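Long-range contacts in PmbA-related protein (Thermotoga maritima, PDB 1VL4), which is of unknown function but is possibly a metallopeptidase of the PmbA/TldD family and a putative modulator of DNA gyrase: residues P236-N241 / E357-M362; E361-V366 / V394-I399; V420-D425 / P435-E440. All coordinates share one frame; numbering follows the deposited sequence.

Interaction 1 (P236-N241 / E357-M362); sequences PVLMRN and ELLKEM
Leu238 of strand 233-239 and Met362 of helix 355-362 are the centre of a buried, apolar helix-on-sheet contact. Strand and helix run almost exactly antiparallel, at 178°, with their axes 9.4 Å apart. No hydrogen bond crosses between the two segments. Side-chain packing alone joins them here.

Leu238 reaches across with both branches. Its chi1 of 171° sets CG anti to the backbone N, and the two methyls spread over one flank of the helix. CD1 meets the CD1 methyl of Leu358 at 3.7 Å, and these two side chains cross at about a right angle. CD2 reaches the helix backbone and lies 3.6 Å from Leu359 N. The same methyl touches CD2 of Leu359 at 3.8 Å.

One turn further on, Met362 covers the upstream part of the strand. Its chain is extended as far as SD and then bends at chi3 (68°). The bend brings CE to 4.0 Å from Leu238 CB. SD lies beside the strand backbone, 3.7 Å from Leu238 N, an atom that hydrogen-bonds to Val366 of the neighbouring strand 365-372. Pro236 closes this end, its CB packed on Met362 CG at 4.1 Å.

Leu359 also touches Val367 and Val394, so the helix spans several strands of the sheet. The helix leads directly into strand 365-372, which lies parallel to 233-239 in that sheet. A helix packed antiparallel to two neighbouring parallel strands recalls a beta-alpha-beta unit, although here more than a hundred residues separate the first strand from the helix.

Interaction 2 (E361-V366 / V394-I399); sequences EMDRGV and VENGEI
Gly365 and Val394 form an antiparallel hydrogen-bonded pair where a helix-to-strand junction meets the tip of a beta hairpin. The hairpin joins strands 384-395 and 398-404 through a type I' turn from Glu395 to Glu398. The pair is closed by two backbone bonds. Val394 N gives to Gly365 O at 2.9 Å, and Gly365 N gives to Val394 O at 3.2 Å.

A third backbone bond ties down the turn itself. Gly397 N reaches Asp363 O at 2.9 Å. Asp363 is the residue where the chain leaves the helix, and it does so with positive phi (69°). Its side chain, with CG anti to the backbone N, lies beside the turn and places OD1 3.3 Å from Asn396 CA.

Apolar packing backs the pair on one face. The CE methyl of Met362 meets Val394 CG2 at 3.7 Å, and the two side chains cross obliquely. The other valine methyl, CG1, has a polar neighbour instead, lying 3.7 Å from Asp363 O. Gly365 suits this spot in two ways. Its backbone angles would press a beta carbon against the preceding carbonyl, and that carbon would also collide with Met362 SD.

On the outer side, Arg364 NE and Glu395 OE1 carry opposite charges but remain 5.1 Å apart. The joining forces are thus mainly peptide-to-peptide bonds, so the contact depends more on backbone shape than on side-chain polarity.

Interaction 3 (V420-D425 / P435-E440); sequences VLVGND and PSVLVE
Ser436 OG is gripped by two groups: it donates to Asp425 OD2 in a short bond of 2.5 Å and also hydrogen-bonds to Asn241 N, at the start of helix 241-247. The hydroxyl meets OD2 on its syn side, only 16° out of the carboxylate plane. The other carboxylate oxygen is used differently. Ser436 N points at Asp425 OD1 from above that plane, at 2.9 Å and nearly straight (168° at the hydrogen). The chi1 of Asp425, 55°, puts the carboxylate in the crowded position between its own N and carbonyl carbon, and there it faces both donors of Ser436. An alanine here takes away the carboxylate; Ser436 N would probably be left without its acceptor, and the hydroxyl, held then by Asn241 N, would be freer to turn.

Beyond this site the chains pair as antiparallel strands, 419-422 with 437-444, in the mixed sheet. Gly423 N bonds to Ser436 O, Leu438 N to Leu421 O at 2.8 Å, and Val420 N to Leu438 O. Leu421 N is buried here and has no partner in the model.

The side chains alternate between two faces. On one, Val422 sits with Val437, and its CG1 also lies 3.5 Å from Pro435 CG; Leu348 touches all three residues. On the other, Leu421 and Leu438 meet through their CB atoms. Near the far end, Val420 CG2 packs on Leu438 CD2 at 4.0 Å. Its CG1 lies 3.8 Å from Glu440 OE1, beside the bend at which the chain turns a corner.

How the interactions relate
All three contacts serve one mixed sheet. Interaction 1 is the buried one; interactions 2 and 3 are partly buried and reach the surface. Helix 355-362 takes part in both interaction 1 and interaction 2. Glu361 and Met362 belong to both, though Met362 is the one that packs in each. The same side chain also touches Leu438 of interaction 3. Strand 233-239 lies between the other two sites, bonded to Val366 on one flank and to Val437 on the other. The chemistry follows the place. The helix face in interaction 1 is purely apolar, interaction 2 rests on backbone bonds at a turn, and interaction 3 adds a carboxylate-serine site, joined to interaction 1 through Asn241.

Interaction 1 (P236-N241 / E357-M362)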
# COMPACT_ATOMS: atom_id res chain seq x y z
N PRO A 236 -31.73 -16.11 5.35
CA PRO A 236 -31.09 -16.77 4.21
C PRO A 236 -30.47 -15.66 3.34
O PRO A 236 -31.02 -14.55 3.27
CB PRO A 236 -32.25 -17.48 3.48
CG PRO A 236 -33.44 -17.33 4.33
CD PRO A 236 -33.19 -16.27 5.36
N VAL A 237 -29.30 -15.94 2.77
CA VAL A 237 -28.57 -14.95 1.99
C VAL A 237 -28.23 -15.51 0.63
O VAL A 237 -27.53 -16.54 0.52
CB VAL A 237 -27.28 -14.47 2.73
CG1 VAL A 237 -26.38 -13.67 1.78
CG2 VAL A 237 -27.63 -13.61 3.96
N LEU A 238 -28.72 -14.85 -0.41
CA LEU A 238 -28.24 -15.14 -1.76
C LEU A 238 -27.06 -14.19 -2.02
O LEU A 238 -27.24 -12.99 -2.22
CB LEU A 238 -29.35 -14.96 -2.78
CG LEU A 238 -29.05 -15.01 -4.27
CD1 LEU A 238 -28.06 -16.06 -4.61
CD2 LEU A 238 -30.41 -15.22 -5.01
N MET A 239 -25.85 -14.71 -1.91
CA MET A 239 -24.68 -13.88 -2.13
C MET A 239 -24.30 -13.87 -3.59
O MET A 239 -23.78 -14.85 -4.13
CB MET A 239 -23.57 -14.33 -1.24
CG MET A 239 -22.30 -13.52 -1.44
SD MET A 239 -21.21 -13.60 -0.02
CE MET A 239 -22.33 -13.06 1.23
N ARG A 240 -24.55 -12.75 -4.26
CA ARG A 240 -24.21 -12.63 -5.66
C ARG A 240 -22.71 -12.83 -5.87
O ARG A 240 -21.91 -12.54 -4.97
CB ARG A 240 -24.63 -11.30 -6.23
CG ARG A 240 -24.72 -11.29 -7.76
CD ARG A 240 -25.27 -10.00 -8.28
NE ARG A 240 -24.29 -8.92 -8.16
CZ ARG A 240 -24.56 -7.65 -8.40
NH1 ARG A 240 -23.61 -6.76 -8.22
NH2 ARG A 240 -25.76 -7.28 -8.83
N ASN A 241 -22.37 -13.33 -7.05
CA ASN A 241 -20.99 -13.55 -7.48
C ASN A 241 -20.02 -12.42 -7.09
O ASN A 241 -18.95 -12.67 -6.53
CB ASN A 241 -20.90 -13.93 -9.00
CG ASN A 241 -21.63 -12.99 -9.96
OD1 ASN A 241 -21.94 -11.84 -9.64
ND2 ASN A 241 -21.86 -13.49 -11.20
N GLU A 357 -33.29 -18.39 -10.74
CA GLU A 357 -33.70 -19.65 -10.13
C GLU A 357 -33.34 -19.71 -8.64
O GLU A 357 -34.14 -20.12 -7.81
CB GLU A 357 -33.10 -20.85 -10.87
CG GLU A 357 -33.75 -21.08 -12.24
CD GLU A 357 -33.07 -22.15 -13.09
OE1 GLU A 357 -31.83 -22.17 -13.25
OE2 GLU A 357 -33.83 -22.98 -13.64
N LEU A 358 -32.15 -19.24 -8.31
CA LEU A 358 -31.74 -19.09 -6.91
C LEU A 358 -32.64 -18.15 -6.10
O LEU A 358 -32.94 -18.42 -4.93
CB LEU A 358 -30.27 -18.61 -6.83
CG LEU A 358 -29.18 -19.56 -7.31
CD1 LEU A 358 -27.84 -18.95 -6.96
CD2 LEU A 358 -29.27 -21.00 -6.78
N LEU A 359 -33.04 -17.04 -6.70
CA LEU A 359 -34.03 -16.14 -6.07
C LEU A 359 -35.31 -16.88 -5.72
O LEU A 359 -35.84 -16.81 -4.59
CB LEU A 359 -34.41 -15.00 -7.02
CG LEU A 359 -33.45 -13.82 -7.01
CD1 LEU A 359 -33.78 -12.89 -8.20
CD2 LEU A 359 -33.53 -13.09 -5.70
N LYS A 360 -35.81 -17.59 -6.73
CA LYS A 360 -37.02 -18.35 -6.62
C LYS A 360 -36.87 -19.41 -5.54
O LYS A 360 -37.75 -19.54 -4.67
CB LYS A 360 -37.36 -19.00 -7.97
CG LYS A 360 -38.43 -18.31 -8.84
CD LYS A 360 -38.26 -16.80 -8.94
CE LYS A 360 -39.49 -16.15 -9.53
NZ LYS A 360 -40.71 -16.32 -8.66
N GLU A 361 -35.77 -20.16 -5.56
CA GLU A 361 -35.56 -21.19 -4.52
C GLU A 361 -35.46 -20.60 -3.12
O GLU A 361 -36.00 -21.17 -2.18
CB GLU A 361 -34.28 -21.98 -4.77
CG GLU A 361 -34.27 -22.81 -6.02
CD GLU A 361 -34.86 -24.17 -5.81
OE1 GLU A 361 -35.49 -24.38 -4.75
OE2 GLU A 361 -34.69 -25.01 -6.71
N MET A 362 -34.72 -19.49 -2.96
CA MET A 362 -34.64 -18.84 -1.66
C MET A 362 -36.00 -18.34 -1.19
O MET A 362 -36.33 -18.47 -0.01
CB MET A 362 -33.68 -17.65 -1.72
CG MET A 362 -33.59 -16.93 -0.34
SD MET A 362 -32.35 -15.64 -0.26
CE MET A 362 -33.07 -14.43 -1.38

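Interaction 2 (E361-V366 / V394-I399)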
# COMPACT_ATOMS: atom_id res chain seq x y z
N GLU A 361 -35.77 -20.16 -5.56
CA GLU A 361 -35.56 -21.19 -4.52
C GLU A 361 -35.46 -20.60 -3.12
O GLU A 361 -36.00 -21.17 -2.18
CB GLU A 361 -34.28 -21.98 -4.77
CG GLU A 361 -34.27 -22.81 -6.02
CD GLU A 361 -34.86 -24.17 -5.81
OE1 GLU A 361 -35.49 -24.38 -4.75
OE2 GLU A 361 -34.69 -25.01 -6.71
N MET A 362 -34.72 -19.49 -2.96
CA MET A 362 -34.64 -18.84 -1.66
C MET A 362 -36.00 -18.34 -1.19
O MET A 362 -36.33 -18.47 -0.01
CB MET A 362 -33.68 -17.65 -1.72
CG MET A 362 -33.59 -16.93 -0.34
SD MET A 362 -32.35 -15.64 -0.26
CE MET A 362 -33.07 -14.43 -1.38
N ASP A 363 -36.74 -17.72 -2.12
CA ASP A 363 -38.09 -17.22 -1.95
C ASP A 363 -38.24 -16.01 -1.02
O ASP A 363 -39.01 -15.09 -1.30
CB ASP A 363 -39.03 -18.34 -1.49
CG ASP A 363 -40.45 -17.85 -1.28
OD1 ASP A 363 -41.08 -17.49 -2.30
OD2 ASP A 363 -40.93 -17.78 -0.13
N ARG A 364 -37.58 -16.04 0.13
CA ARG A 364 -37.64 -14.92 1.05
C ARG A 364 -36.33 -14.75 1.83
O ARG A 364 -35.85 -15.66 2.47
CB ARG A 364 -38.81 -15.11 1.98
CG ARG A 364 -39.16 -13.93 2.82
CD ARG A 364 -40.44 -14.23 3.56
NE ARG A 364 -40.79 -13.16 4.47
CZ ARG A 364 -40.20 -12.93 5.64
NH1 ARG A 364 -39.21 -13.70 6.06
NH2 ARG A 364 -40.61 -11.91 6.40
N GLY A 365 -35.73 -13.58 1.75
CA GLY A 365 -34.39 -13.44 2.29
C GLY A 365 -33.65 -12.24 1.75
O GLY A 365 -34.26 -11.35 1.15
N VAL A 366 -32.34 -12.23 1.98
CA VAL A 366 -31.49 -11.13 1.58
C VAL A 366 -30.63 -11.52 0.39
O VAL A 366 -30.11 -12.63 0.33
CB VAL A 366 -30.56 -10.71 2.73
CG1 VAL A 366 -29.65 -9.55 2.27
CG2 VAL A 366 -31.37 -10.32 3.96
N VAL A 394 -35.91 -9.84 -0.65
CA VAL A 394 -36.65 -10.65 -1.58
C VAL A 394 -37.87 -11.17 -0.85
O VAL A 394 -37.77 -11.65 0.26
CB VAL A 394 -35.79 -11.84 -2.05
CG1 VAL A 394 -36.57 -12.80 -2.95
CG2 VAL A 394 -34.54 -11.34 -2.74
N GLU A 395 -39.03 -11.04 -1.46
CA GLU A 395 -40.22 -11.79 -1.03
C GLU A 395 -40.90 -12.40 -2.24
O GLU A 395 -40.94 -11.83 -3.32
CB GLU A 395 -41.19 -10.95 -0.20
CG GLU A 395 -41.01 -9.46 -0.32
CD GLU A 395 -41.93 -8.68 0.61
OE1 GLU A 395 -42.40 -9.25 1.63
OE2 GLU A 395 -42.17 -7.48 0.31
N ASN A 396 -41.43 -13.60 -2.03
CA ASN A 396 -42.04 -14.39 -3.08
C ASN A 396 -41.18 -14.57 -4.29
O ASN A 396 -41.70 -14.57 -5.39
CB ASN A 396 -43.38 -13.77 -3.48
CG ASN A 396 -44.36 -13.81 -2.36
OD1 ASN A 396 -44.65 -14.90 -1.82
ND2 ASN A 396 -44.85 -12.63 -1.94
N GLY A 397 -39.87 -14.74 -4.09
CA GLY A 397 -38.95 -15.03 -5.18
C GLY A 397 -38.57 -13.87 -6.08
O GLY A 397 -37.94 -14.06 -7.15
N GLU A 398 -38.86 -12.66 -5.63
CA GLU A 398 -38.62 -11.43 -6.38
C GLU A 398 -37.99 -10.36 -5.50
O GLU A 398 -38.40 -10.18 -4.36
CB GLU A 398 -39.97 -10.89 -6.91
CG GLU A 398 -40.52 -11.75 -8.07
CD GLU A 398 -41.93 -11.38 -8.46
OE1 GLU A 398 -42.34 -10.21 -8.25
OE2 GLU A 398 -42.64 -12.28 -8.98
N ILE A 399 -37.04 -9.61 -6.05
CA ILE A 399 -36.45 -8.50 -5.31
C ILE A 399 -37.57 -7.49 -5.04
O ILE A 399 -38.30 -7.10 -5.95
CB ILE A 399 -35.25 -7.87 -6.07
CG1 ILE A 399 -34.07 -8.86 -6.09
CG2 ILE A 399 -34.83 -6.55 -5.45
CD1 ILE A 399 -33.11 -8.59 -7.18

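Interaction 3 (V420-D425 / P435-E440)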
# COMPACT_ATOMS: atom_id res chain seq x y z
N VAL A 420 -25.99 -24.06 0.37
CA VAL A 420 -26.84 -25.18 0.01
C VAL A 420 -27.10 -25.30 -1.51
O VAL A 420 -27.45 -26.37 -1.98
CB VAL A 420 -28.19 -25.16 0.83
CG1 VAL A 420 -27.90 -25.22 2.31
CG2 VAL A 420 -29.05 -23.93 0.51
N LEU A 421 -26.94 -24.21 -2.25
CA LEU A 421 -27.08 -24.20 -3.70
C LEU A 421 -26.16 -23.21 -4.34
O LEU A 421 -25.99 -22.09 -3.84
CB LEU A 421 -28.50 -23.81 -4.10
CG LEU A 421 -29.65 -24.80 -4.07
CD1 LEU A 421 -30.94 -24.02 -4.37
CD2 LEU A 421 -29.43 -25.97 -5.05
N VAL A 422 -25.60 -23.61 -5.49
CA VAL A 422 -24.58 -22.87 -6.23
C VAL A 422 -25.11 -22.58 -7.63
O VAL A 422 -25.61 -23.46 -8.30
CB VAL A 422 -23.25 -23.66 -6.28
CG1 VAL A 422 -22.14 -22.89 -6.96
CG2 VAL A 422 -22.82 -24.07 -4.83
N GLY A 423 -24.93 -21.35 -8.06
CA GLY A 423 -25.40 -20.87 -9.38
C GLY A 423 -24.47 -21.20 -10.52
O GLY A 423 -23.39 -21.78 -10.33
N ASN A 424 -24.87 -20.75 -11.70
CA ASN A 424 -24.11 -21.01 -12.90
C ASN A 424 -23.65 -19.67 -13.51
O ASN A 424 -23.20 -19.61 -14.64
CB ASN A 424 -24.94 -21.89 -13.87
CG ASN A 424 -26.13 -21.14 -14.45
OD1 ASN A 424 -26.29 -19.95 -14.24
ND2 ASN A 424 -26.97 -21.85 -15.18
N ASP A 425 -23.78 -18.59 -12.75
CA ASP A 425 -23.44 -17.24 -13.21
C ASP A 425 -22.04 -16.91 -12.73
O ASP A 425 -21.83 -16.05 -11.90
CB ASP A 425 -24.44 -16.17 -12.71
CG ASP A 425 -24.62 -16.18 -11.19
OD1 ASP A 425 -24.40 -17.24 -10.58
OD2 ASP A 425 -25.01 -15.13 -10.63
N PRO A 435 -19.57 -18.17 -9.04
CA PRO A 435 -20.97 -17.84 -9.27
C PRO A 435 -21.61 -17.29 -8.01
O PRO A 435 -20.95 -17.10 -7.01
CB PRO A 435 -21.56 -19.19 -9.63
CG PRO A 435 -20.83 -20.12 -8.71
CD PRO A 435 -19.44 -19.55 -8.54
N SER A 436 -22.88 -16.96 -8.08
CA SER A 436 -23.67 -16.62 -6.91
C SER A 436 -23.93 -17.94 -6.15
O SER A 436 -23.85 -19.01 -6.72
CB SER A 436 -24.97 -15.96 -7.33
OG SER A 436 -24.74 -14.82 -8.15
N VAL A 437 -24.17 -17.82 -4.85
CA VAL A 437 -24.57 -18.94 -3.98
C VAL A 437 -25.70 -18.54 -3.06
O VAL A 437 -25.91 -17.34 -2.73
CB VAL A 437 -23.39 -19.43 -3.08
CG1 VAL A 437 -22.25 -19.93 -3.93
CG2 VAL A 437 -22.92 -18.32 -2.08
N LEU A 438 -26.46 -19.57 -2.67
CA LEU A 438 -27.44 -19.49 -1.61
C LEU A 438 -26.90 -20.08 -0.29
O LEU A 438 -26.52 -21.26 -0.22
CB LEU A 438 -28.73 -20.21 -2.01
CG LEU A 438 -29.78 -20.22 -0.90
CD1 LEU A 438 -30.15 -18.79 -0.45
CD2 LEU A 438 -30.99 -21.00 -1.40
N VAL A 439 -26.84 -19.21 0.71
CA VAL A 439 -26.35 -19.53 2.05
C VAL A 439 -27.60 -19.67 2.95
O VAL A 439 -28.46 -18.76 3.03
CB VAL A 439 -25.36 -18.43 2.59
CG1 VAL A 439 -24.76 -18.80 3.95
CG2 VAL A 439 -24.26 -18.14 1.63
N GLU A 440 -27.72 -20.83 3.60
CA GLU A 440 -28.88 -21.17 4.42
C GLU A 440 -29.36 -20.04 5.34
O GLU A 440 -30.59 -19.72 5.43
CB GLU A 440 -28.57 -22.40 5.26
CG GLU A 440 -29.74 -22.91 6.12
CD GLU A 440 -30.75 -23.77 5.37
OE1 GLU A 440 -30.89 -23.63 4.13
OE2 GLU A 440 -31.43 -24.58 6.05